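Local coordinates for protein beta-catenin homolog sys-1 (Caenorhabditis elegans, PDB 3C2G) that activates or represses target genes as a beta-catenin-type coregulator in the Wnt asymmetry pathway and directly binds the TCF factor POP-1, at residues Leu62-Val67 / Arg116-Asn121. Sequence-based numbering, arbitrary orientation.
Sequences LKPQPV and RELICN
In the N-terminal part of the all-helical armadillo domain, Leu-118 on helix 115-122 packs against Leu-62 and the start of the proline-containing loop that links helix 47-62 to helix 71-90. The evidence for a small, apolar contact is direct: about 179 Å² is buried in total, the side-chain pairs are carbon to carbon, with further touches of the Leu-118 methyls on backbone atoms, and the nearest CA atoms, those of Leu-62 and Leu-118, lie 6.9 Å apart. Leu-118 supplies most of the touch by dividing its two methyls. Leu-118 CD1 meets Leu-62 CB at 3.9 Å. The same methyl lies over the Leu-62 to Lys-63 peptide, with Leu-118 CD1 3.9 Å from Leu-62 C. The aliphatic root of the lysine adds a looser touch, Lys-63 CG to Leu-118 CD1 at 4.1 Å. Leu-118 CD2 lies 4.0 Å from the carbonyl oxygen Leu-62 O and only loosely meets the ring at Pro-64 CD, 4.4 Å. In Leu-118, chi1 (-66°) aims CG at the loop, and chi2 (175°) puts CD1 anti to CA, sending that methyl farthest out toward Leu-62. Deeper in, Leu-62 CD1 and Ile-119 CD1 are 4.5 Å apart, a marginal contact. Beyond the pair, Leu-62 also rests on Trp-78 and Ile-119 on Leu-82, both of helix 71-90, and Ile-119 continues to Val-140 and Phe-144 of helix 134-150, placing the contact at the border of a core shared by helices 71-90, 115-122 and 134-150.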
loop_
_atom_site.group_PDB
_atom_site.type_symbol
_atom_site.label_atom_id
_atom_site.label_comp_id
_atom_site.label_asym_id
_atom_site.label_seq_id
_atom_site.Cartn_x
_atom_site.Cartn_y
_atom_site.Cartn_z
ATOM N N LEU A 62 -11.948 41.933 1.327
ATOM C CA LEU A 62 -11.734 41.043 2.465
ATOM C C LEU A 62 -10.941 41.695 3.586
ATOM O O LEU A 62 -10.987 41.233 4.714
ATOM C CB LEU A 62 -11.083 39.728 2.017
ATOM C CG LEU A 62 -11.923 38.906 1.031
ATOM C CD1 LEU A 62 -11.146 37.743 0.444
ATOM C CD2 LEU A 62 -13.202 38.415 1.677
ATOM N N LYS A 63 -10.219 42.769 3.279
ATOM C CA LYS A 63 -9.441 43.491 4.291
ATOM C C LYS A 63 -10.347 44.160 5.320
ATOM O O LYS A 63 -11.451 44.594 4.979
ATOM C CB LYS A 63 -8.526 44.531 3.644
ATOM C CG LYS A 63 -7.358 43.922 2.918
ATOM C CD LYS A 63 -6.413 44.963 2.364
ATOM C CE LYS A 63 -5.551 44.349 1.284
ATOM N NZ LYS A 63 -4.344 45.159 0.987
ATOM N N PRO A 64 -9.895 44.225 6.588
ATOM C CA PRO A 64 -10.686 44.906 7.620
ATOM C C PRO A 64 -10.798 46.396 7.345
ATOM O O PRO A 64 -9.823 47.024 6.932
ATOM C CB PRO A 64 -9.884 44.670 8.905
ATOM C CG PRO A 64 -8.488 44.352 8.449
ATOM C CD PRO A 64 -8.646 43.655 7.131
ATOM N N GLN A 65 -11.995 46.938 7.548
ATOM C CA GLN A 65 -12.228 48.374 7.452
ATOM C C GLN A 65 -12.254 48.963 8.872
ATOM O O GLN A 65 -12.964 48.442 9.737
ATOM C CB GLN A 65 -13.541 48.653 6.721
ATOM C CG GLN A 65 -13.761 47.795 5.482
ATOM C CD GLN A 65 -14.837 48.351 4.557
ATOM O OE1 GLN A 65 -14.926 49.567 4.348
ATOM N NE2 GLN A 65 -15.654 47.462 3.986
ATOM N N PRO A 66 -11.472 50.038 9.118
ATOM C CA PRO A 66 -11.296 50.669 10.443
ATOM C C PRO A 66 -12.598 50.996 11.197
ATOM O O PRO A 66 -12.639 50.863 12.427
ATOM C CB PRO A 66 -10.516 51.958 10.127
ATOM C CG PRO A 66 -10.584 52.123 8.623
ATOM C CD PRO A 66 -10.684 50.735 8.084
ATOM N N VAL A 67 -13.635 51.427 10.474
ATOM C CA VAL A 67 -14.982 51.581 11.043
ATOM C C VAL A 67 -15.536 50.242 11.515
ATOM O O VAL A 67 -15.600 49.282 10.740
ATOM C CB VAL A 67 -15.997 52.192 10.036
ATOM C CG1 VAL A 67 -16.109 53.698 10.224
ATOM C CG2 VAL A 67 -15.645 51.825 8.587
ATOM N N ARG A 116 -3.623 35.063 1.583
ATOM C CA ARG A 116 -3.674 33.697 2.096
ATOM C C ARG A 116 -4.119 33.633 3.563
ATOM O O ARG A 116 -4.832 32.720 3.949
ATOM C CB ARG A 116 -2.344 32.969 1.878
ATOM C CG ARG A 116 -1.156 33.495 2.684
ATOM C CD ARG A 116 0.075 32.673 2.366
ATOM N NE ARG A 116 1.196 32.956 3.260
ATOM C CZ ARG A 116 2.401 32.388 3.168
ATOM N NH1 ARG A 116 2.665 31.495 2.221
ATOM N NH2 ARG A 116 3.343 32.715 4.032
ATOM N N GLU A 117 -3.725 34.627 4.355
ATOM C CA GLU A 117 -4.066 34.658 5.782
ATOM C C GLU A 117 -5.511 35.086 5.990
ATOM O O GLU A 117 -6.209 34.539 6.837
ATOM C CB GLU A 117 -3.086 35.533 6.586
ATOM C CG GLU A 117 -1.619 35.080 6.438
ATOM C CD GLU A 117 -0.738 35.382 7.653
ATOM O OE1 GLU A 117 0.507 35.304 7.512
ATOM O OE2 GLU A 117 -1.271 35.693 8.745
ATOM N N LEU A 118 -5.971 36.048 5.204
ATOM C CA LEU A 118 -7.383 36.400 5.235
ATOM C C LEU A 118 -8.245 35.183 4.875
ATOM O O LEU A 118 -9.231 34.901 5.559
ATOM C CB LEU A 118 -7.690 37.568 4.285
ATOM C CG LEU A 118 -7.105 38.952 4.579
ATOM C CD1 LEU A 118 -7.448 39.897 3.439
ATOM C CD2 LEU A 118 -7.585 39.532 5.909
ATOM N N ILE A 119 -7.865 34.482 3.805
ATOM C CA ILE A 119 -8.598 33.312 3.320
ATOM C C ILE A 119 -8.595 32.219 4.381
ATOM O O ILE A 119 -9.647 31.785 4.845
ATOM C CB ILE A 119 -8.008 32.774 1.984
ATOM C CG1 ILE A 119 -8.447 33.650 0.806
ATOM C CG2 ILE A 119 -8.385 31.307 1.751
ATOM C CD1 ILE A 119 -9.872 33.459 0.362
ATOM N N CYS A 120 -7.402 31.806 4.777
ATOM C CA CYS A 120 -7.248 30.773 5.765
ATOM C C CYS A 120 -7.985 31.120 7.069
ATOM O O CYS A 120 -8.468 30.230 7.774
ATOM C CB CYS A 120 -5.764 30.489 5.985
ATOM S SG CYS A 120 -5.300 30.271 7.691
ATOM N N ASN A 121 -8.105 32.407 7.368
ATOM C CA ASN A 121 -8.887 32.827 8.522
ATOM C C ASN A 121 -10.380 32.532 8.417
ATOM O O ASN A 121 -11.036 32.289 9.419
ATOM C CB ASN A 121 -8.686 34.299 8.828
ATOM C CG ASN A 121 -8.848 34.593 10.296
ATOM O OD1 ASN A 121 -9.952 34.891 10.778
ATOM N ND2 ASN A 121 -7.751 34.454 11.041
#